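Local coordinates for WYL1 (Ruminococcus sp., PDB 6OAW), which is a WYL-domain accessory protein of a type VI-D CRISPR-Cas system, where it probably modulates the activity of the RNA-targeting effector, at residues Asn88-Ile98 and Lys111-Tyr122. Residues are numbered along the deposited sequence; the frame is centred on the assembly and turned at random.
Sequences NAFVEWQIEEI and KSYLISKLSAKY
Val-91 has its CG1 swung opposite the backbone N (chi1 -168°), where it meets Leu-118 tip to tip, CG1 to CD1 at 3.8 Å. Ile-115 crosses Val-91 at about a right angle and brings its CD1 against both Val-91 CG1 and Ile-95 CD1. One turn on, the CG2 branch of Ile-95, likewise anti to the backbone N, lies across the extended chain of Lys-111, 3.7 Å from its CE, while the lysine ammonium forms a salt bridge with Glu-108. Ile-98 and Leu-114 close this end, their CD1 methyls 3.7 Å apart. The two segments form an antiparallel helical hairpin in the helical N-terminal part of the chain: the short helix 92-96 and helix 111-122 run at 150° with axes 10.6 Å apart, joined by apolar side chains. Helix 151-156 adds Tyr-152 and Val-156 to the same core, and Leu-114 also packs on Tyr-113 of the second subunit. Gln-94 lays its amide against the Leu-118 methyls; NE2 donates a nearly straight 2.8 Å bond to Phe-90 O, in the plane of the amide, and a weak one to Asn-88 O, tying the turn before the helix to its first residues. At the other end, Tyr-122 brings its OH up to Asn-88, 3.3 Å from CB, with Asn-88 O at the edge of the ring. Lys-121 CD covers one face of the ring, off its centre, and Lys-121 NZ donates to Tyr-122 OH at 3.0 Å; the hydroxyl also bonds weakly to Asp-171. A phenylalanine in place of Tyr-122 would probably lose both bonds, leaving the Lys-121 ammonium without this acceptor and freer to swing. A water accepts from Lys-121 NZ and, weakly, from Asn-88 ND2, bridging the two side chains.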
ATOM      1  N   ASN B  88     -10.302  11.325  -2.392  1.00 41.09           N
ATOM      2  CA  ASN B  88      -9.754  12.537  -3.035  1.00 42.64           C
ATOM      3  C   ASN B  88     -10.610  12.913  -4.252  1.00 43.79           C
ATOM      4  O   ASN B  88     -10.677  14.101  -4.513  1.00 46.38           O
ATOM      5  CB  ASN B  88      -8.279  12.336  -3.351  1.00 44.02           C
ATOM      6  CG  ASN B  88      -7.461  12.244  -2.085  1.00 47.46           C
ATOM      7  OD1 ASN B  88      -7.745  12.944  -1.112  1.00 53.35           O
ATOM      8  ND2 ASN B  88      -6.462  11.377  -2.073  1.00 46.68           N
ATOM      9  N   ALA B  89     -11.300  11.972  -4.910  1.00 43.41           N
ATOM     10  CA  ALA B  89     -12.138  12.255  -6.102  1.00 44.11           C
ATOM     11  C   ALA B  89     -13.406  13.020  -5.715  1.00 42.95           C
ATOM     12  O   ALA B  89     -13.944  13.730  -6.595  1.00 41.62           O
ATOM     13  CB  ALA B  89     -12.503  10.994  -6.834  1.00 45.48           C
ATOM     14  N   PHE B  90     -13.889  12.843  -4.485  1.00 41.38           N
ATOM     15  CA  PHE B  90     -15.025  13.623  -3.937  1.00 43.30           C
ATOM     16  C   PHE B  90     -14.470  14.918  -3.320  1.00 42.94           C
ATOM     17  O   PHE B  90     -13.412  14.900  -2.690  1.00 40.59           O
ATOM     18  CB  PHE B  90     -15.871  12.777  -2.984  1.00 43.51           C
ATOM     19  CG  PHE B  90     -16.723  11.776  -3.721  1.00 46.12           C
ATOM     20  CD1 PHE B  90     -17.932  12.149  -4.307  1.00 47.10           C
ATOM     21  CD2 PHE B  90     -16.274  10.470  -3.910  1.00 44.84           C
ATOM     22  CE1 PHE B  90     -18.704  11.222  -4.998  1.00 48.09           C
ATOM     23  CE2 PHE B  90     -17.042   9.554  -4.605  1.00 45.61           C
ATOM     24  CZ  PHE B  90     -18.254   9.922  -5.136  1.00 46.57           C
ATOM     25  N   VAL B  91     -15.195  16.010  -3.515  1.00 44.07           N
ATOM     26  CA  VAL B  91     -14.653  17.392  -3.368  1.00 44.62           C
ATOM     27  C   VAL B  91     -15.418  18.122  -2.260  1.00 45.28           C
ATOM     28  O   VAL B  91     -14.770  18.856  -1.533  1.00 45.34           O
ATOM     29  CB  VAL B  91     -14.667  18.176  -4.696  1.00 45.30           C
ATOM     30  CG1 VAL B  91     -13.858  19.452  -4.577  1.00 45.18           C
ATOM     31  CG2 VAL B  91     -14.139  17.363  -5.871  1.00 45.27           C
ATOM     32  N   GLU B  92     -16.727  17.914  -2.115  1.00 46.00           N
ATOM     33  CA  GLU B  92     -17.545  18.538  -1.041  1.00 47.87           C
ATOM     34  C   GLU B  92     -16.812  18.487   0.318  1.00 46.05           C
ATOM     35  O   GLU B  92     -16.663  19.534   0.949  1.00 44.68           O
ATOM     36  CB  GLU B  92     -18.903  17.858  -0.965  1.00 52.00           C
ATOM     37  CG  GLU B  92     -19.777  18.368   0.170  1.00 55.76           C
ATOM     38  CD  GLU B  92     -20.789  19.395  -0.226  1.00 60.48           C
ATOM     39  OE1 GLU B  92     -20.536  20.605   0.039  1.00 64.15           O
ATOM     40  OE2 GLU B  92     -21.828  18.979  -0.791  1.00 66.38           O
ATOM     41  N   TRP B  93     -16.358  17.318   0.759  1.00 44.49           N
ATOM     42  CA  TRP B  93     -15.711  17.199   2.085  1.00 42.80           C
ATOM     43  C   TRP B  93     -14.463  18.082   2.115  1.00 42.51           C
ATOM     44  O   TRP B  93     -14.130  18.575   3.213  1.00 39.73           O
ATOM     45  CB  TRP B  93     -15.401  15.751   2.478  1.00 41.04           C
ATOM     46  CG  TRP B  93     -14.283  15.109   1.726  1.00 41.07           C
ATOM     47  CD1 TRP B  93     -14.398  14.356   0.590  1.00 42.20           C
ATOM     48  CD2 TRP B  93     -12.896  15.050   2.105  1.00 41.57           C
ATOM     49  NE1 TRP B  93     -13.171  13.895   0.205  1.00 42.37           N
ATOM     50  CE2 TRP B  93     -12.232  14.290   1.121  1.00 41.02           C
ATOM     51  CE3 TRP B  93     -12.147  15.545   3.185  1.00 41.78           C
ATOM     52  CZ2 TRP B  93     -10.861  14.038   1.177  1.00 42.08           C
ATOM     53  CZ3 TRP B  93     -10.785  15.315   3.235  1.00 41.57           C
ATOM     54  CH2 TRP B  93     -10.149  14.571   2.238  1.00 41.52           C
ATOM     55  N   GLN B  94     -13.763  18.207   0.987  1.00 42.87           N
ATOM     56  CA  GLN B  94     -12.459  18.914   0.948  1.00 43.18           C
ATOM     57  C   GLN B  94     -12.729  20.412   1.053  1.00 45.02           C
ATOM     58  O   GLN B  94     -11.922  21.083   1.670  1.00 45.70           O
ATOM     59  CB  GLN B  94     -11.635  18.575  -0.290  1.00 43.16           C
ATOM     60  CG  GLN B  94     -11.320  17.104  -0.364  1.00 42.51           C
ATOM     61  CD  GLN B  94     -10.392  16.781  -1.492  1.00 43.70           C
ATOM     62  OE1 GLN B  94      -9.249  17.226  -1.499  1.00 45.46           O
ATOM     63  NE2 GLN B  94     -10.864  15.943  -2.409  1.00 42.46           N
ATOM     64  N   ILE B  95     -13.874  20.882   0.562  1.00 45.82           N
ATOM     65  CA  ILE B  95     -14.312  22.296   0.731  1.00 46.75           C
ATOM     66  C   ILE B  95     -14.728  22.499   2.187  1.00 46.95           C
ATOM     67  O   ILE B  95     -14.246  23.455   2.788  1.00 46.73           O
ATOM     68  CB  ILE B  95     -15.425  22.673  -0.256  1.00 46.95           C
ATOM     69  CG1 ILE B  95     -14.947  22.480  -1.695  1.00 47.68           C
ATOM     70  CG2 ILE B  95     -15.943  24.081  -0.000  1.00 46.44           C
ATOM     71  CD1 ILE B  95     -13.690  23.238  -2.065  1.00 47.99           C
ATOM     72  N   GLU B  96     -15.534  21.606   2.748  1.00 47.36           N
ATOM     73  CA  GLU B  96     -16.052  21.728   4.135  1.00 49.25           C
ATOM     74  C   GLU B  96     -14.926  21.595   5.172  1.00 48.84           C
ATOM     75  O   GLU B  96     -15.083  22.132   6.267  1.00 50.32           O
ATOM     76  CB  GLU B  96     -17.195  20.741   4.325  1.00 52.58           C
ATOM     77  CG  GLU B  96     -18.445  21.231   3.600  1.00 58.44           C
ATOM     78  CD  GLU B  96     -19.567  20.238   3.442  1.00 62.41           C
ATOM     79  OE1 GLU B  96     -19.354  19.047   3.773  1.00 67.68           O
ATOM     80  OE2 GLU B  96     -20.639  20.665   2.982  1.00 68.34           O
ATOM     81  N   GLU B  97     -13.822  20.939   4.833  1.00 45.08           N
ATOM     82  CA  GLU B  97     -12.662  20.763   5.729  1.00 44.77           C
ATOM     83  C   GLU B  97     -11.924  22.098   5.909  1.00 42.75           C
ATOM     84  O   GLU B  97     -11.204  22.239   6.873  1.00 41.70           O
ATOM     85  CB  GLU B  97     -11.725  19.709   5.132  1.00 46.22           C
ATOM     86  CG  GLU B  97     -10.527  19.395   5.991  1.00 47.66           C
ATOM     87  CD  GLU B  97      -9.620  18.333   5.386  1.00 50.52           C
ATOM     88  OE1 GLU B  97      -9.211  18.488   4.226  1.00 51.98           O
ATOM     89  OE2 GLU B  97      -9.330  17.348   6.078  1.00 54.68           O
ATOM     90  N   ILE B  98     -12.058  23.047   4.991  1.00 42.71           N
ATOM     91  CA  ILE B  98     -11.352  24.354   5.099  1.00 42.62           C
ATOM     92  C   ILE B  98     -11.654  24.985   6.474  1.00 41.81           C
ATOM     93  O   ILE B  98     -12.822  25.087   6.868  1.00 41.18           O
ATOM     94  CB  ILE B  98     -11.734  25.269   3.936  1.00 43.30           C
ATOM     95  CG1 ILE B  98     -11.306  24.663   2.600  1.00 43.17           C
ATOM     96  CG2 ILE B  98     -11.160  26.679   4.151  1.00 42.87           C
ATOM     97  CD1 ILE B  98     -11.863  25.418   1.395  1.00 44.57           C
ATOM     98  N   LYS B 111     -10.769  27.899  -1.565  1.00 43.04           N
ATOM     99  CA  LYS B 111     -11.691  27.133  -2.444  1.00 46.32           C
ATOM    100  C   LYS B 111     -11.170  27.138  -3.890  1.00 46.99           C
ATOM    101  O   LYS B 111     -11.028  26.052  -4.434  1.00 46.42           O
ATOM    102  CB  LYS B 111     -13.111  27.686  -2.415  1.00 49.01           C
ATOM    103  CG  LYS B 111     -13.987  27.263  -1.240  1.00 50.07           C
ATOM    104  CD  LYS B 111     -15.454  27.537  -1.601  1.00 54.67           C
ATOM    105  CE  LYS B 111     -16.365  27.748  -0.408  1.00 56.80           C
ATOM    106  NZ  LYS B 111     -17.651  28.318  -0.877  1.00 59.73           N
ATOM    107  N   SER B 112     -10.843  28.295  -4.472  1.00 47.72           N
ATOM    108  CA  SER B 112     -10.300  28.375  -5.856  1.00 48.70           C
ATOM    109  C   SER B 112      -8.959  27.631  -5.949  1.00 48.57           C
ATOM    110  O   SER B 112      -8.738  26.967  -6.959  1.00 47.57           O
ATOM    111  CB  SER B 112     -10.153  29.795  -6.333  1.00 49.87           C
ATOM    112  OG  SER B 112     -11.384  30.459  -6.216  1.00 50.46           O
ATOM    113  N   TYR B 113      -8.073  27.783  -4.967  1.00 48.06           N
ATOM    114  CA  TYR B 113      -6.770  27.075  -4.943  1.00 48.65           C
ATOM    115  C   TYR B 113      -7.014  25.562  -4.993  1.00 50.15           C
ATOM    116  O   TYR B 113      -6.275  24.881  -5.720  1.00 49.76           O
ATOM    117  CB  TYR B 113      -5.930  27.450  -3.713  1.00 47.66           C
ATOM    118  CG  TYR B 113      -4.852  26.451  -3.356  1.00 45.91           C
ATOM    119  CD1 TYR B 113      -3.615  26.478  -3.993  1.00 46.60           C
ATOM    120  CD2 TYR B 113      -5.055  25.459  -2.410  1.00 44.61           C
ATOM    121  CE1 TYR B 113      -2.608  25.575  -3.686  1.00 44.35           C
ATOM    122  CE2 TYR B 113      -4.063  24.537  -2.103  1.00 43.76           C
ATOM    123  CZ  TYR B 113      -2.823  24.606  -2.725  1.00 44.69           C
ATOM    124  OH  TYR B 113      -1.848  23.664  -2.474  1.00 44.89           O
ATOM    125  N   LEU B 114      -7.977  25.046  -4.216  1.00 51.86           N
ATOM    126  CA  LEU B 114      -8.292  23.590  -4.172  1.00 52.10           C
ATOM    127  C   LEU B 114      -8.912  23.124  -5.507  1.00 51.56           C
ATOM    128  O   LEU B 114      -8.540  22.050  -6.020  1.00 49.24           O
ATOM    129  CB  LEU B 114      -9.259  23.290  -3.019  1.00 54.26           C
ATOM    130  CG  LEU B 114      -8.644  23.162  -1.628  1.00 57.86           C
ATOM    131  CD1 LEU B 114      -9.734  23.076  -0.571  1.00 58.77           C
ATOM    132  CD2 LEU B 114      -7.753  21.933  -1.525  1.00 60.65           C
ATOM    133  N   ILE B 115      -9.922  23.820  -6.002  1.00 51.51           N
ATOM    134  CA  ILE B 115     -10.604  23.448  -7.277  1.00 53.63           C
ATOM    135  C   ILE B 115      -9.528  23.351  -8.363  1.00 55.96           C
ATOM    136  O   ILE B 115      -9.451  22.302  -8.994  1.00 58.16           O
ATOM    137  CB  ILE B 115     -11.712  24.451  -7.646  1.00 53.55           C
ATOM    138  CG1 ILE B 115     -12.838  24.462  -6.608  1.00 53.05           C
ATOM    139  CG2 ILE B 115     -12.245  24.186  -9.038  1.00 54.79           C
ATOM    140  CD1 ILE B 115     -13.182  23.101  -6.085  1.00 52.76           C
ATOM    141  N   SER B 116      -8.680  24.367  -8.511  1.00 55.52           N
ATOM    142  CA  SER B 116      -7.648  24.416  -9.575  1.00 57.80           C
ATOM    143  C   SER B 116      -6.654  23.256  -9.443  1.00 56.98           C
ATOM    144  O   SER B 116      -6.225  22.764 -10.482  1.00 57.47           O
ATOM    145  CB  SER B 116      -6.918  25.727  -9.616  1.00 60.92           C
ATOM    146  OG  SER B 116      -5.704  25.588 -10.344  1.00 63.11           O
ATOM    147  N   LYS B 117      -6.250  22.873  -8.231  1.00 54.04           N
ATOM    148  CA  LYS B 117      -5.203  21.833  -8.029  1.00 52.89           C
ATOM    149  C   LYS B 117      -5.846  20.452  -8.235  1.00 51.65           C
ATOM    150  O   LYS B 117      -5.160  19.549  -8.774  1.00 49.79           O
ATOM    151  CB  LYS B 117      -4.522  22.048  -6.670  1.00 52.87           C
ATOM    152  CG  LYS B 117      -3.836  20.850  -6.027  1.00 52.70           C
ATOM    153  CD  LYS B 117      -2.881  21.245  -4.867  1.00 52.09           C
ATOM    154  N   LEU B 118      -7.106  20.278  -7.842  1.00 50.31           N
ATOM    155  CA  LEU B 118      -7.825  19.003  -8.085  1.00 51.62           C
ATOM    156  C   LEU B 118      -8.125  18.860  -9.594  1.00 55.32           C
ATOM    157  O   LEU B 118      -7.933  17.763 -10.119  1.00 55.90           O
ATOM    158  CB  LEU B 118      -9.083  18.925  -7.212  1.00 50.87           C
ATOM    159  CG  LEU B 118      -8.827  18.781  -5.706  1.00 49.01           C
ATOM    160  CD1 LEU B 118     -10.126  18.872  -4.926  1.00 47.21           C
ATOM    161  CD2 LEU B 118      -8.087  17.487  -5.386  1.00 48.65           C
ATOM    162  N   SER B 119      -8.528  19.927 -10.278  1.00 55.31           N
ATOM    163  CA  SER B 119      -8.694  19.949 -11.752  1.00 60.80           C
ATOM    164  C   SER B 119      -7.402  19.496 -12.438  1.00 62.72           C
ATOM    165  O   SER B 119      -7.471  18.580 -13.278  1.00 64.87           O
ATOM    166  CB  SER B 119      -9.115  21.289 -12.237  1.00 62.77           C
ATOM    167  OG  SER B 119     -10.366  21.619 -11.659  1.00 65.57           O
ATOM    168  N   ALA B 120      -6.269  20.102 -12.098  1.00 63.30           N
ATOM    169  CA  ALA B 120      -4.962  19.807 -12.735  1.00 64.01           C
ATOM    170  C   ALA B 120      -4.591  18.343 -12.491  1.00 62.75           C
ATOM    171  O   ALA B 120      -4.053  17.732 -13.418  1.00 63.94           O
ATOM    172  CB  ALA B 120      -3.882  20.746 -12.254  1.00 62.50           C
ATOM    173  N   LYS B 121      -4.887  17.801 -11.307  1.00 61.37           N
ATOM    174  CA  LYS B 121      -4.485  16.428 -10.907  1.00 61.95           C
ATOM    175  C   LYS B 121      -5.255  15.357 -11.700  1.00 64.41           C
ATOM    176  O   LYS B 121      -4.588  14.407 -12.170  1.00 64.20           O
ATOM    177  CB  LYS B 121      -4.746  16.194  -9.422  1.00 61.40           C
ATOM    178  CG  LYS B 121      -4.242  14.862  -8.888  1.00 61.35           C
ATOM    179  CD  LYS B 121      -5.185  14.258  -7.912  1.00 59.83           C
ATOM    180  CE  LYS B 121      -4.557  13.116  -7.152  1.00 59.60           C
ATOM    181  NZ  LYS B 121      -5.430  12.675  -6.043  1.00 59.81           N
ATOM    182  N   TYR B 122      -6.581  15.487 -11.833  1.00 64.00           N
ATOM    183  CA  TYR B 122      -7.454  14.535 -12.573  1.00 65.70           C
ATOM    184  C   TYR B 122      -7.601  14.944 -14.051  1.00 68.45           C
ATOM    185  O   TYR B 122      -8.335  14.262 -14.749  1.00 69.50           O
ATOM    186  CB  TYR B 122      -8.808  14.399 -11.862  1.00 62.67           C
ATOM    187  CG  TYR B 122      -8.710  13.813 -10.473  1.00 58.64           C
ATOM    188  CD1 TYR B 122      -8.243  12.523 -10.267  1.00 57.45           C
ATOM    189  CD2 TYR B 122      -9.070  14.551  -9.356  1.00 57.38           C
ATOM    190  CE1 TYR B 122      -8.129  11.989  -8.990  1.00 54.66           C
ATOM    191  CE2 TYR B 122      -8.958  14.043  -8.071  1.00 55.28           C
ATOM    192  CZ  TYR B 122      -8.498  12.747  -7.888  1.00 54.99           C
ATOM    193  OH  TYR B 122      -8.387  12.252  -6.620  1.00 52.08           O
TER
HETATM  194  O   HOH W   1      -5.380   9.810  -4.896  1.00 48.61           O